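Local structure of monooxygenase (Agrobacterium tumefaciens, 2I7G) at residues M22-Y27 and D328-Q333; T98-V103 and E128-R133; I198-T203 and V217-I222; P231-Y236 and T252-H257. The protein probably catalyses a flavin-dependent oxygenation, as a member of the luciferase-like monooxygenase family whose substrate is not established. One frame throughout, in Å; residues are numbered along the deposited sequence.

The four contacts show how a TIM barrel divides its chemistry between interior, strand ends and outer layer. Contacts 1, 2 and 3 join neighbouring parallel strands of one curled sheet, and contact 4 lays a helix over that sheet. Contacts 1 and 2 are buried in the core and are linked by charge, an arginine of one bridging to a glutamate of the other. Contact 3 is only partly buried, since strand 196-200 runs out into an exposed turn beside a bound sulfate. Contact 4 is buried and mainly apolar, with no hydrogen bond between its segments. Strand 252-260, its sheet element, stands between the strands 217-220 of contact 3 and 329-333 of contact 1.

Contact 1 (M22-Y27 and D328-Q333); sequences MELGLY and DRFLLQ
Glu23 and Arg329 converge through complementary torsions: Glu23 places CG opposite its carbonyl carbon and then runs out extended, whereas Arg329 sends CG away from its backbone N (chi1 173°) and bends only at chi3 (-72°), turning the edge of its guanidinium to the acid. The grip is side-on, with Arg329 NE at 2.8 Å and NH2 at 2.9 Å both donating to Glu23 OE1. That oxygen is near the guanidinium plane, yet both nitrogens reach it from the same face of the carboxylate, and the two planes stand 42° apart. Below the pair, strands 23-27 and 329-333 run parallel, joined by bonds such as Phe330 N to Glu23 O (2.9 Å). Also on this face, Leu331 CD2 lies 3.7 Å from Gly25 CA, above a residue with no side chain. Further along, Gln333 CB sits over a face of the Tyr27 ring, 3.7 Å from its centroid, in a CH-pi contact. The opposite sheet face is apolar: Leu24 CD1 meets Phe330 CB at 3.8 Å under helices 311-325 and 341-363. Arg329 also bridges to Glu128 through NH1, so acids hold the guanidinium from two sides, which should restrict its rotation and probably balances charge within the barrel.

Contact 2 (T98-V103 and E128-R133); sequences TSAVSV and EIMAGR
Met130 crosses Val101 at about a right angle, its SE lying 3.9 Å from Val101 CG1, and the bend at its chi3 (-39°) carries CE to within 3.7 Å of Ala100 CB. The selenium thus packs against Ala100 CA and Val101 CG1, on the two residues joined by a cis peptide. Ser99 turns OG into the position between its own N and carbonyl carbon, where the hydroxyl accepts Met130 N at 3.0 Å and is hydrogen-bonded to Ser102 OG. A side chain therefore takes up a backbone N-H where the strand pairing breaks off. Pairing resumes one residue out of step: Ser102 N reaches Met130 O at 2.8 Å, and Gly132 N reaches Ser102 O at 3.1 Å. At the other end Thr98 OG1 donates to Ser99 O (2.7 Å), in the carbonyl plane and on a lone pair. The same OG1 receives a bond from a water that also donates to Glu128 OE1, while Glu128 OE2 pairs with Arg96. The strands belong to a beta-alpha-beta unit of the TIM barrel, with helix 109-122 making the crossover. A non-prolyl cis peptide after such a strand is also found in bacterial luciferase and its relatives, beside the flavin site.

Contact 3 (I198-T203 and V217-I222); sequences IAVGGT and VALAII. With SO4 (sulfate ion), chain E.
A beta-alpha-beta unit of the TIM barrel, strand 196-200, helix 204-212 and strand 217-220, brings Val200 against Leu219 and ends in a small anion site. The strands are parallel and in register, tied by Val200 N to Ala218 O at 2.8 Å and by Ala220 N to Val200 O at 3.0 Å. Ala199 and Ala218 face the barrel interior, where their short methyl groups adjoin Val101 and Asn255. On the outer face Val200 and Leu219 cross at about a right angle, with Val200 CG2 3.8 Å from Leu219 CD1. This Val200 methyl is put there by a chi1 of -61°, which wedges it between the backbone N and the carbonyl carbon of its own residue. Helix 204-212 lies over Val200, and helix 230-242 over Leu219. Past the strand the chain turns through Gly201 and Gly202, the latter with a positive phi of 112°, and Leu219 CD1 follows it to 3.8 Å from Gly202 N. Thr203 then takes the N-cap position of helix 204-212. A sulfate, probably from the crystallisation liquor, sits at this turn and is also bound by Ser206 OG, an arrangement consistent with a phosphate-binding site at the carboxyl ends of the strands. Its O2 accepts a nearly straight bond of 2.8 Å from Gly201 N.

Contact 4 (P231-Y236 and T252-H257); sequences PLFDLY and TSINVH
Phe233 lays one face of its ring over Thr252, whose CB stands 4.0 Å from the ring centroid and 20° off the ring normal, displaced toward the rim. The two side chains come from opposite directions, the ring down from helix 230-242 and the threonine up from strand 252-260, and they meet in a CH-pi contact. The same ring turns its edge to the backbone: Phe233 CZ is 3.5 Å from Ser253 O, which lies in the plane of the ring, so the electropositive hydrogen rim is directed at a carbonyl oxygen. Ile254 completes the grip from across, its CG2 3.9 Å from Phe233 CE2.

A second aromatic flanks the threonine. With chi1 at 58°, Thr252 sends CG2 opposite its carbonyl carbon, and that methyl comes within 3.5 Å of Tyr236 CE2, at an oblique approach to the ring. The hydroxyl of Tyr236 is engaged beyond the contact, with Leu215 O. Phe233 also meets the ring of Phe325, at planes about 75° apart, and touches Leu219 of the adjacent strand.

The axes of the short helix and strand segments approach to 11.0 Å and run roughly antiparallel, as a helix does against the following strand of a beta-alpha-beta unit. Since no hydrogen bond crosses between them, side chains fill the gap, Phe233 and Tyr236 from the helix with Thr252 and Ile254 from the strand. Cohesion here depends on shape and dispersion, with the edge-on carbonyl adding a weak electrostatic preference that would favour the observed tilt of the Phe233 ring.

Contact 1 (M22-Y27 and D328-Q333)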
loop_
_atom_site.group_PDB
_atom_site.type_symbol
_atom_site.label_atom_id
_atom_site.label_comp_id
_atom_site.label_asym_id
_atom_site.label_seq_id
_atom_site.Cartn_x
_atom_site.Cartn_y
_atom_site.Cartn_z
HETATM N N MSE B 22 21.791 -6.169 -19.699
HETATM C CA MSE B 22 20.550 -6.886 -19.652
HETATM C C MSE B 22 20.109 -6.885 -18.184
HETATM O O MSE B 22 20.899 -7.247 -17.305
HETATM C CB MSE B 22 20.815 -8.325 -20.104
HETATM C CG MSE B 22 19.705 -9.304 -19.783
HETATM SE SE MSE B 22 18.118 -8.886 -20.821
HETATM C CE MSE B 22 18.635 -9.650 -22.539
ATOM N N GLU B 23 18.879 -6.479 -17.910
ATOM C CA GLU B 23 18.357 -6.592 -16.570
ATOM C C GLU B 23 17.611 -7.919 -16.448
ATOM O O GLU B 23 16.751 -8.224 -17.297
ATOM C CB GLU B 23 17.338 -5.479 -16.291
ATOM C CG GLU B 23 17.938 -4.126 -15.940
ATOM C CD GLU B 23 16.821 -3.130 -15.594
ATOM O OE1 GLU B 23 15.889 -2.998 -16.426
ATOM O OE2 GLU B 23 16.885 -2.493 -14.503
ATOM N N LEU B 24 17.893 -8.702 -15.410
ATOM C CA LEU B 24 17.189 -9.990 -15.261
ATOM C C LEU B 24 16.377 -10.017 -13.985
ATOM O O LEU B 24 16.905 -9.754 -12.905
ATOM C CB LEU B 24 18.155 -11.178 -15.238
ATOM C CG LEU B 24 19.135 -11.451 -16.390
ATOM C CD1 LEU B 24 18.450 -11.593 -17.724
ATOM C CD2 LEU B 24 20.327 -10.471 -16.433
ATOM N N GLY B 25 15.106 -10.371 -14.117
ATOM C CA GLY B 25 14.224 -10.340 -12.986
ATOM C C GLY B 25 13.193 -11.443 -12.944
ATOM O O GLY B 25 13.167 -12.360 -13.803
ATOM N N LEU B 26 12.316 -11.304 -11.962
ATOM C CA LEU B 26 11.249 -12.280 -11.677
ATOM C C LEU B 26 9.940 -11.517 -11.586
ATOM O O LEU B 26 9.947 -10.325 -11.238
ATOM C CB LEU B 26 11.439 -12.943 -10.309
ATOM C CG LEU B 26 12.581 -13.978 -10.232
ATOM C CD1 LEU B 26 13.070 -14.211 -8.787
ATOM C CD2 LEU B 26 12.130 -15.260 -10.919
ATOM N N TYR B 27 8.845 -12.193 -11.904
ATOM C CA TYR B 27 7.505 -11.666 -11.526
ATOM C C TYR B 27 6.586 -12.786 -11.098
ATOM O O TYR B 27 6.804 -13.936 -11.495
ATOM C CB TYR B 27 6.895 -10.758 -12.591
ATOM C CG TYR B 27 6.424 -11.422 -13.869
ATOM C CD1 TYR B 27 5.058 -11.454 -14.194
ATOM C CD2 TYR B 27 7.336 -12.005 -14.760
ATOM C CE1 TYR B 27 4.621 -12.034 -15.382
ATOM C CE2 TYR B 27 6.900 -12.618 -15.948
ATOM C CZ TYR B 27 5.539 -12.633 -16.236
ATOM O OH TYR B 27 5.111 -13.218 -17.408
ATOM N N ASP B 328 16.128 -5.119 -23.473
ATOM C CA ASP B 328 16.874 -4.555 -22.312
ATOM C C ASP B 328 16.633 -5.286 -20.991
ATOM O O ASP B 328 17.419 -5.179 -20.043
ATOM C CB ASP B 328 16.431 -3.115 -22.107
ATOM C CG ASP B 328 16.707 -2.284 -23.332
ATOM O OD1 ASP B 328 17.895 -2.052 -23.644
ATOM O OD2 ASP B 328 15.731 -1.927 -24.014
ATOM N N ARG B 329 15.522 -5.995 -20.936
ATOM C CA ARG B 329 15.087 -6.582 -19.702
ATOM C C ARG B 329 14.424 -7.943 -20.004
ATOM O O ARG B 329 13.813 -8.110 -21.060
ATOM C CB ARG B 329 14.142 -5.591 -18.977
ATOM C CG ARG B 329 13.483 -6.172 -17.715
ATOM C CD ARG B 329 12.557 -5.123 -17.038
ATOM N NE ARG B 329 13.303 -4.057 -16.382
ATOM C CZ ARG B 329 12.737 -3.109 -15.597
ATOM N NH1 ARG B 329 11.432 -3.084 -15.393
ATOM N NH2 ARG B 329 13.497 -2.216 -15.006
ATOM N N PHE B 330 14.590 -8.887 -19.080
ATOM C CA PHE B 330 14.033 -10.245 -19.171
ATOM C C PHE B 330 13.395 -10.550 -17.835
ATOM O O PHE B 330 14.097 -10.539 -16.812
ATOM C CB PHE B 330 15.140 -11.276 -19.492
ATOM C CG PHE B 330 14.685 -12.697 -19.439
ATOM C CD1 PHE B 330 14.100 -13.291 -20.572
ATOM C CD2 PHE B 330 14.822 -13.459 -18.260
ATOM C CE1 PHE B 330 13.638 -14.608 -20.545
ATOM C CE2 PHE B 330 14.413 -14.817 -18.239
ATOM C CZ PHE B 330 13.797 -15.380 -19.377
ATOM N N LEU B 331 12.087 -10.844 -17.812
ATOM C CA LEU B 331 11.372 -11.149 -16.583
ATOM C C LEU B 331 10.771 -12.559 -16.637
ATOM O O LEU B 331 10.052 -12.901 -17.576
ATOM C CB LEU B 331 10.227 -10.148 -16.337
ATOM C CG LEU B 331 10.551 -8.691 -16.018
ATOM C CD1 LEU B 331 9.216 -8.030 -15.515
ATOM C CD2 LEU B 331 11.698 -8.567 -14.964
ATOM N N LEU B 332 11.059 -13.352 -15.611
ATOM C CA LEU B 332 10.678 -14.765 -15.614
ATOM C C LEU B 332 9.624 -15.007 -14.532
ATOM O O LEU B 332 9.856 -14.618 -13.363
ATOM C CB LEU B 332 11.955 -15.565 -15.298
ATOM C CG LEU B 332 11.766 -17.076 -15.253
ATOM C CD1 LEU B 332 11.251 -17.645 -16.603
ATOM C CD2 LEU B 332 13.102 -17.821 -14.743
ATOM N N GLN B 333 8.525 -15.681 -14.878
ATOM C CA GLN B 333 7.498 -16.060 -13.890
ATOM C C GLN B 333 7.600 -17.574 -13.665
ATOM O O GLN B 333 7.268 -18.366 -14.562
ATOM C CB GLN B 333 6.095 -15.650 -14.362
ATOM C CG GLN B 333 4.998 -16.116 -13.396
ATOM C CD GLN B 333 3.605 -15.605 -13.769
ATOM O OE1 GLN B 333 3.395 -14.406 -13.984
ATOM N NE2 GLN B 333 2.666 -16.475 -13.769
#

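Contact 2 (T98-V103 and E128-R133)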
loop_
_atom_site.group_PDB
_atom_site.type_symbol
_atom_site.label_atom_id
_atom_site.label_comp_id
_atom_site.label_asym_id
_atom_site.label_seq_id
_atom_site.Cartn_x
_atom_site.Cartn_y
_atom_site.Cartn_z
ATOM N N THR B 98 8.466 -3.561 -8.915
ATOM C CA THR B 98 7.470 -3.071 -9.917
ATOM C C THR B 98 6.145 -3.820 -9.782
ATOM O O THR B 98 6.112 -4.987 -9.369
ATOM C CB THR B 98 7.990 -3.177 -11.395
ATOM O OG1 THR B 98 7.036 -2.646 -12.326
ATOM C CG2 THR B 98 8.307 -4.638 -11.790
ATOM N N SER B 99 5.058 -3.160 -10.151
ATOM C CA SER B 99 3.851 -3.955 -10.474
ATOM C C SER B 99 4.092 -4.708 -11.819
ATOM O O SER B 99 4.948 -4.314 -12.613
ATOM C CB SER B 99 2.610 -3.070 -10.557
ATOM O OG SER B 99 2.797 -2.001 -11.471
ATOM N N ALA B 100 3.329 -5.764 -12.062
ATOM C CA ALA B 100 3.471 -6.576 -13.289
ATOM C C ALA B 100 2.204 -7.440 -13.446
ATOM O O ALA B 100 2.296 -8.660 -13.409
ATOM C CB ALA B 100 4.780 -7.475 -13.179
ATOM N N VAL B 101 1.021 -6.824 -13.582
ATOM C CA VAL B 101 0.849 -5.394 -13.934
ATOM C C VAL B 101 -0.105 -4.729 -12.953
ATOM O O VAL B 101 -0.793 -5.410 -12.165
ATOM C CB VAL B 101 0.224 -5.212 -15.375
ATOM C CG1 VAL B 101 1.065 -5.980 -16.381
ATOM C CG2 VAL B 101 -1.227 -5.733 -15.409
ATOM N N SER B 102 -0.100 -3.412 -12.976
ATOM C CA SER B 102 -1.136 -2.567 -12.390
ATOM C C SER B 102 -2.243 -2.500 -13.457
ATOM O O SER B 102 -1.980 -2.093 -14.590
ATOM C CB SER B 102 -0.579 -1.170 -12.146
ATOM O OG SER B 102 0.278 -1.135 -11.013
ATOM N N VAL B 103 -3.470 -2.915 -13.129
ATOM C CA VAL B 103 -4.584 -2.805 -14.099
ATOM C C VAL B 103 -5.091 -1.350 -13.983
ATOM O O VAL B 103 -6.100 -1.030 -13.317
ATOM C CB VAL B 103 -5.690 -3.859 -13.863
ATOM C CG1 VAL B 103 -6.777 -3.740 -14.957
ATOM C CG2 VAL B 103 -5.060 -5.288 -13.866
ATOM N N GLU B 128 8.777 1.093 -9.637
ATOM C CA GLU B 128 8.297 1.263 -11.012
ATOM C C GLU B 128 6.856 0.781 -11.095
ATOM O O GLU B 128 6.367 -0.029 -10.242
ATOM C CB GLU B 128 9.153 0.441 -12.021
ATOM C CG GLU B 128 10.648 0.679 -11.964
ATOM C CD GLU B 128 11.388 -0.060 -13.050
ATOM O OE1 GLU B 128 10.747 -0.869 -13.777
ATOM O OE2 GLU B 128 12.612 0.165 -13.146
ATOM N N ILE B 129 6.172 1.288 -12.118
ATOM C CA ILE B 129 4.798 0.864 -12.417
ATOM C C ILE B 129 4.815 0.209 -13.798
ATOM O O ILE B 129 5.376 0.786 -14.741
ATOM C CB ILE B 129 3.824 2.089 -12.468
ATOM C CG1 ILE B 129 3.757 2.775 -11.089
ATOM C CG2 ILE B 129 2.435 1.602 -12.968
ATOM C CD1 ILE B 129 3.105 4.223 -11.142
HETATM N N MSE B 130 4.227 -0.989 -13.917
HETATM C CA MSE B 130 3.987 -1.562 -15.248
HETATM C C MSE B 130 2.484 -1.645 -15.436
HETATM O O MSE B 130 1.795 -2.408 -14.734
HETATM C CB MSE B 130 4.657 -2.935 -15.403
HETATM C CG MSE B 130 4.405 -3.524 -16.771
HETATM SE SE MSE B 130 4.923 -5.444 -16.813
HETATM C CE MSE B 130 6.554 -5.430 -15.742
ATOM N N ALA B 131 1.972 -0.794 -16.320
ATOM C CA ALA B 131 0.523 -0.688 -16.499
ATOM C C ALA B 131 0.089 -1.576 -17.671
ATOM O O ALA B 131 0.734 -1.595 -18.737
ATOM C CB ALA B 131 0.153 0.729 -16.768
ATOM N N GLY B 132 -1.004 -2.287 -17.490
ATOM C CA GLY B 132 -1.529 -3.080 -18.583
ATOM C C GLY B 132 -2.936 -3.581 -18.357
ATOM O O GLY B 132 -3.573 -3.301 -17.332
ATOM N N ARG B 133 -3.401 -4.338 -19.339
ATOM C CA ARG B 133 -4.759 -4.876 -19.348
ATOM C C ARG B 133 -4.971 -5.933 -18.250
ATOM O O ARG B 133 -6.023 -5.965 -17.606
ATOM C CB ARG B 133 -5.039 -5.420 -20.758
ATOM C CG ARG B 133 -6.376 -6.051 -20.964
ATOM C CD ARG B 133 -6.481 -6.505 -22.442
ATOM N NE ARG B 133 -7.752 -6.022 -22.936
ATOM C CZ ARG B 133 -7.907 -5.004 -23.773
ATOM N NH1 ARG B 133 -9.124 -4.634 -24.080
ATOM N NH2 ARG B 133 -6.854 -4.381 -24.312
HETATM O O HOH W 1 8.401 -2.183 -14.607
#

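Contact 3 (I198-T203 and V217-I222)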
loop_
_atom_site.group_PDB
_atom_site.type_symbol
_atom_site.label_atom_id
_atom_site.label_comp_id
_atom_site.label_asym_id
_atom_site.label_seq_id
_atom_site.Cartn_x
_atom_site.Cartn_y
_atom_site.Cartn_z
ATOM N N ILE B 198 4.660 -0.055 -20.181
ATOM C CA ILE B 198 3.401 -0.516 -20.696
ATOM C C ILE B 198 3.535 -2.022 -21.016
ATOM O O ILE B 198 4.369 -2.431 -21.847
ATOM C CB ILE B 198 2.983 0.277 -21.961
ATOM C CG1 ILE B 198 2.881 1.770 -21.656
ATOM C CG2 ILE B 198 1.667 -0.280 -22.545
ATOM C CD1 ILE B 198 2.039 2.143 -20.467
ATOM N N ALA B 199 2.707 -2.832 -20.374
ATOM C CA ALA B 199 2.633 -4.272 -20.689
ATOM C C ALA B 199 1.738 -4.485 -21.898
ATOM O O ALA B 199 0.623 -3.945 -21.973
ATOM C CB ALA B 199 2.103 -5.069 -19.476
ATOM N N VAL B 200 2.224 -5.274 -22.845
ATOM C CA VAL B 200 1.487 -5.547 -24.077
ATOM C C VAL B 200 1.460 -7.072 -24.295
ATOM O O VAL B 200 2.403 -7.777 -23.902
ATOM C CB VAL B 200 2.104 -4.778 -25.265
ATOM C CG1 VAL B 200 2.047 -3.273 -25.008
ATOM C CG2 VAL B 200 3.580 -5.195 -25.538
ATOM N N GLY B 201 0.384 -7.568 -24.905
ATOM C CA GLY B 201 0.239 -9.006 -25.161
ATOM C C GLY B 201 0.457 -9.429 -26.606
ATOM O O GLY B 201 0.419 -10.629 -26.928
ATOM N N GLY B 202 0.706 -8.491 -27.502
ATOM C CA GLY B 202 0.947 -8.926 -28.874
ATOM C C GLY B 202 -0.128 -8.534 -29.856
ATOM O O GLY B 202 -0.328 -9.204 -30.881
ATOM N N THR B 203 -0.807 -7.444 -29.535
ATOM C CA THR B 203 -1.767 -6.800 -30.419
ATOM C C THR B 203 -1.055 -5.543 -30.913
ATOM O O THR B 203 -0.581 -4.737 -30.099
ATOM C CB THR B 203 -3.133 -6.497 -29.681
ATOM O OG1 THR B 203 -3.224 -5.118 -29.277
ATOM C CG2 THR B 203 -3.299 -7.401 -28.460
ATOM N N VAL B 217 8.273 -0.796 -23.134
ATOM C CA VAL B 217 7.230 -1.797 -23.331
ATOM C C VAL B 217 7.694 -3.157 -22.830
ATOM O O VAL B 217 8.881 -3.534 -22.974
ATOM C CB VAL B 217 6.744 -1.908 -24.799
ATOM C CG1 VAL B 217 6.009 -0.627 -25.198
ATOM C CG2 VAL B 217 7.917 -2.183 -25.781
ATOM N N ALA B 218 6.764 -3.902 -22.244
ATOM C CA ALA B 218 7.065 -5.280 -21.784
ATOM C C ALA B 218 6.101 -6.208 -22.509
ATOM O O ALA B 218 4.890 -6.111 -22.308
ATOM C CB ALA B 218 6.876 -5.387 -20.259
ATOM N N LEU B 219 6.642 -7.091 -23.333
ATOM C CA LEU B 219 5.860 -8.012 -24.127
ATOM C C LEU B 219 5.701 -9.389 -23.450
ATOM O O LEU B 219 6.694 -10.070 -23.156
ATOM C CB LEU B 219 6.587 -8.217 -25.448
ATOM C CG LEU B 219 5.892 -9.099 -26.466
ATOM C CD1 LEU B 219 4.443 -8.628 -26.830
ATOM C CD2 LEU B 219 6.802 -9.076 -27.706
ATOM N N ALA B 220 4.460 -9.814 -23.250
ATOM C CA ALA B 220 4.195 -11.195 -22.767
ATOM C C ALA B 220 4.363 -12.213 -23.915
ATOM O O ALA B 220 3.744 -12.079 -24.980
ATOM C CB ALA B 220 2.801 -11.281 -22.142
ATOM N N ILE B 221 5.239 -13.201 -23.723
ATOM C CA ILE B 221 5.497 -14.230 -24.752
ATOM C C ILE B 221 4.668 -15.459 -24.394
ATOM O O ILE B 221 5.037 -16.244 -23.511
ATOM C CB ILE B 221 6.995 -14.640 -24.851
ATOM C CG1 ILE B 221 7.920 -13.414 -25.023
ATOM C CG2 ILE B 221 7.217 -15.730 -25.975
ATOM C CD1 ILE B 221 7.581 -12.538 -26.206
ATOM N N ILE B 222 3.512 -15.590 -25.028
ATOM C CA ILE B 222 2.597 -16.669 -24.665
ATOM C C ILE B 222 2.261 -17.476 -25.919
ATOM O O ILE B 222 1.689 -16.940 -26.869
ATOM C CB ILE B 222 1.339 -16.104 -23.924
ATOM C CG1 ILE B 222 1.816 -15.452 -22.592
ATOM C CG2 ILE B 222 0.242 -17.181 -23.767
ATOM C CD1 ILE B 222 0.789 -15.238 -21.496
HETATM S S SO4 E . -2.905 -5.847 -25.029
HETATM O O1 SO4 E . -3.112 -5.528 -23.620
HETATM O O2 SO4 E . -1.524 -5.649 -25.443
HETATM O O3 SO4 E . -3.285 -7.245 -25.262
HETATM O O4 SO4 E . -3.771 -4.939 -25.788
HETATM O O HOH W 2 1.065 -12.510 -25.540
#

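Contact 4 (P231-Y236 and T252-H257)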
loop_
_atom_site.group_PDB
_atom_site.type_symbol
_atom_site.label_atom_id
_atom_site.label_comp_id
_atom_site.label_asym_id
_atom_site.label_seq_id
_atom_site.Cartn_x
_atom_site.Cartn_y
_atom_site.Cartn_z
ATOM N N PRO B 231 8.639 -9.304 -34.710
ATOM C CA PRO B 231 8.100 -8.177 -35.484
ATOM C C PRO B 231 7.325 -7.144 -34.651
ATOM O O PRO B 231 7.212 -5.979 -35.073
ATOM C CB PRO B 231 7.182 -8.852 -36.514
ATOM C CG PRO B 231 7.756 -10.221 -36.687
ATOM C CD PRO B 231 8.207 -10.599 -35.280
ATOM N N LEU B 232 6.814 -7.548 -33.488
ATOM C CA LEU B 232 6.081 -6.590 -32.634
ATOM C C LEU B 232 7.022 -5.492 -32.190
ATOM O O LEU B 232 6.624 -4.325 -32.094
ATOM C CB LEU B 232 5.415 -7.257 -31.412
ATOM C CG LEU B 232 4.207 -8.160 -31.757
ATOM C CD1 LEU B 232 3.746 -8.929 -30.535
ATOM C CD2 LEU B 232 2.998 -7.374 -32.364
ATOM N N PHE B 233 8.275 -5.856 -31.918
ATOM C CA PHE B 233 9.248 -4.844 -31.504
ATOM C C PHE B 233 9.636 -3.933 -32.694
ATOM O O PHE B 233 9.954 -2.764 -32.475
ATOM C CB PHE B 233 10.489 -5.462 -30.885
ATOM C CG PHE B 233 10.278 -5.908 -29.456
ATOM C CD1 PHE B 233 9.220 -5.387 -28.705
ATOM C CD2 PHE B 233 11.140 -6.802 -28.863
ATOM C CE1 PHE B 233 9.015 -5.797 -27.371
ATOM C CE2 PHE B 233 10.950 -7.218 -27.530
ATOM C CZ PHE B 233 9.907 -6.711 -26.792
ATOM N N ASP B 234 9.624 -4.485 -33.924
ATOM C CA ASP B 234 9.722 -3.660 -35.150
ATOM C C ASP B 234 8.694 -2.555 -35.148
ATOM O O ASP B 234 8.993 -1.396 -35.429
ATOM C CB ASP B 234 9.481 -4.487 -36.454
ATOM C CG ASP B 234 10.629 -5.412 -36.807
ATOM O OD1 ASP B 234 11.665 -5.369 -36.101
ATOM O OD2 ASP B 234 10.496 -6.176 -37.826
ATOM N N LEU B 235 7.455 -2.935 -34.872
ATOM C CA LEU B 235 6.352 -2.012 -34.904
ATOM C C LEU B 235 6.474 -0.939 -33.822
ATOM O O LEU B 235 6.184 0.230 -34.070
ATOM C CB LEU B 235 5.071 -2.792 -34.735
ATOM C CG LEU B 235 3.729 -2.106 -34.829
ATOM C CD1 LEU B 235 3.530 -1.514 -36.233
ATOM C CD2 LEU B 235 2.715 -3.198 -34.550
ATOM N N TYR B 236 6.888 -1.352 -32.614
ATOM C CA TYR B 236 7.218 -0.419 -31.528
ATOM C C TYR B 236 8.238 0.649 -31.986
ATOM O O TYR B 236 8.011 1.849 -31.836
ATOM C CB TYR B 236 7.808 -1.253 -30.385
ATOM C CG TYR B 236 8.326 -0.480 -29.223
ATOM C CD1 TYR B 236 7.470 0.305 -28.449
ATOM C CD2 TYR B 236 9.686 -0.535 -28.889
ATOM C CE1 TYR B 236 7.944 1.034 -27.330
ATOM C CE2 TYR B 236 10.183 0.189 -27.802
ATOM C CZ TYR B 236 9.302 0.959 -27.014
ATOM O OH TYR B 236 9.779 1.644 -25.925
ATOM N N THR B 252 12.809 -2.182 -23.930
ATOM C CA THR B 252 11.948 -3.323 -24.165
ATOM C C THR B 252 12.254 -4.426 -23.168
ATOM O O THR B 252 13.410 -4.643 -22.753
ATOM C CB THR B 252 12.087 -3.850 -25.621
ATOM O OG1 THR B 252 13.453 -4.199 -25.860
ATOM C CG2 THR B 252 11.632 -2.766 -26.672
ATOM N N SER B 253 11.219 -5.167 -22.809
ATOM C CA SER B 253 11.364 -6.323 -21.941
ATOM C C SER B 253 10.573 -7.467 -22.587
ATOM O O SER B 253 9.565 -7.253 -23.313
ATOM C CB SER B 253 10.748 -6.004 -20.549
ATOM O OG SER B 253 10.938 -7.110 -19.696
ATOM N N ILE B 254 11.003 -8.688 -22.301
ATOM C CA ILE B 254 10.118 -9.831 -22.546
ATOM C C ILE B 254 9.756 -10.474 -21.208
ATOM O O ILE B 254 10.607 -10.605 -20.303
ATOM C CB ILE B 254 10.672 -10.841 -23.576
ATOM C CG1 ILE B 254 11.924 -11.572 -23.038
ATOM C CG2 ILE B 254 10.902 -10.139 -24.981
ATOM C CD1 ILE B 254 12.505 -12.640 -24.010
ATOM N N ASN B 255 8.487 -10.849 -21.079
ATOM C CA ASN B 255 7.948 -11.414 -19.846
ATOM C C ASN B 255 7.523 -12.843 -20.201
ATOM O O ASN B 255 6.647 -13.026 -21.025
ATOM C CB ASN B 255 6.703 -10.645 -19.418
ATOM C CG ASN B 255 6.992 -9.221 -18.971
ATOM O OD1 ASN B 255 8.115 -8.738 -19.017
ATOM N ND2 ASN B 255 5.925 -8.533 -18.552
ATOM N N VAL B 256 8.166 -13.833 -19.597
ATOM C CA VAL B 256 7.974 -15.217 -20.001
ATOM C C VAL B 256 7.713 -16.110 -18.776
ATOM O O VAL B 256 8.075 -15.757 -17.629
ATOM C CB VAL B 256 9.234 -15.749 -20.756
ATOM C CG1 VAL B 256 9.591 -14.821 -21.897
ATOM C CG2 VAL B 256 10.460 -15.918 -19.815
ATOM N N HIS B 257 7.143 -17.278 -19.048
ATOM C CA HIS B 257 6.988 -18.295 -18.022
ATOM C C HIS B 257 8.135 -19.272 -18.110
ATOM O O HIS B 257 8.687 -19.496 -19.189
ATOM C CB HIS B 257 5.660 -19.017 -18.189
ATOM C CG HIS B 257 4.484 -18.113 -17.997
ATOM N ND1 HIS B 257 3.642 -17.753 -19.029
ATOM C CD2 HIS B 257 4.052 -17.436 -16.906
ATOM C CE1 HIS B 257 2.719 -16.920 -18.571
ATOM N NE2 HIS B 257 2.933 -16.728 -17.285
#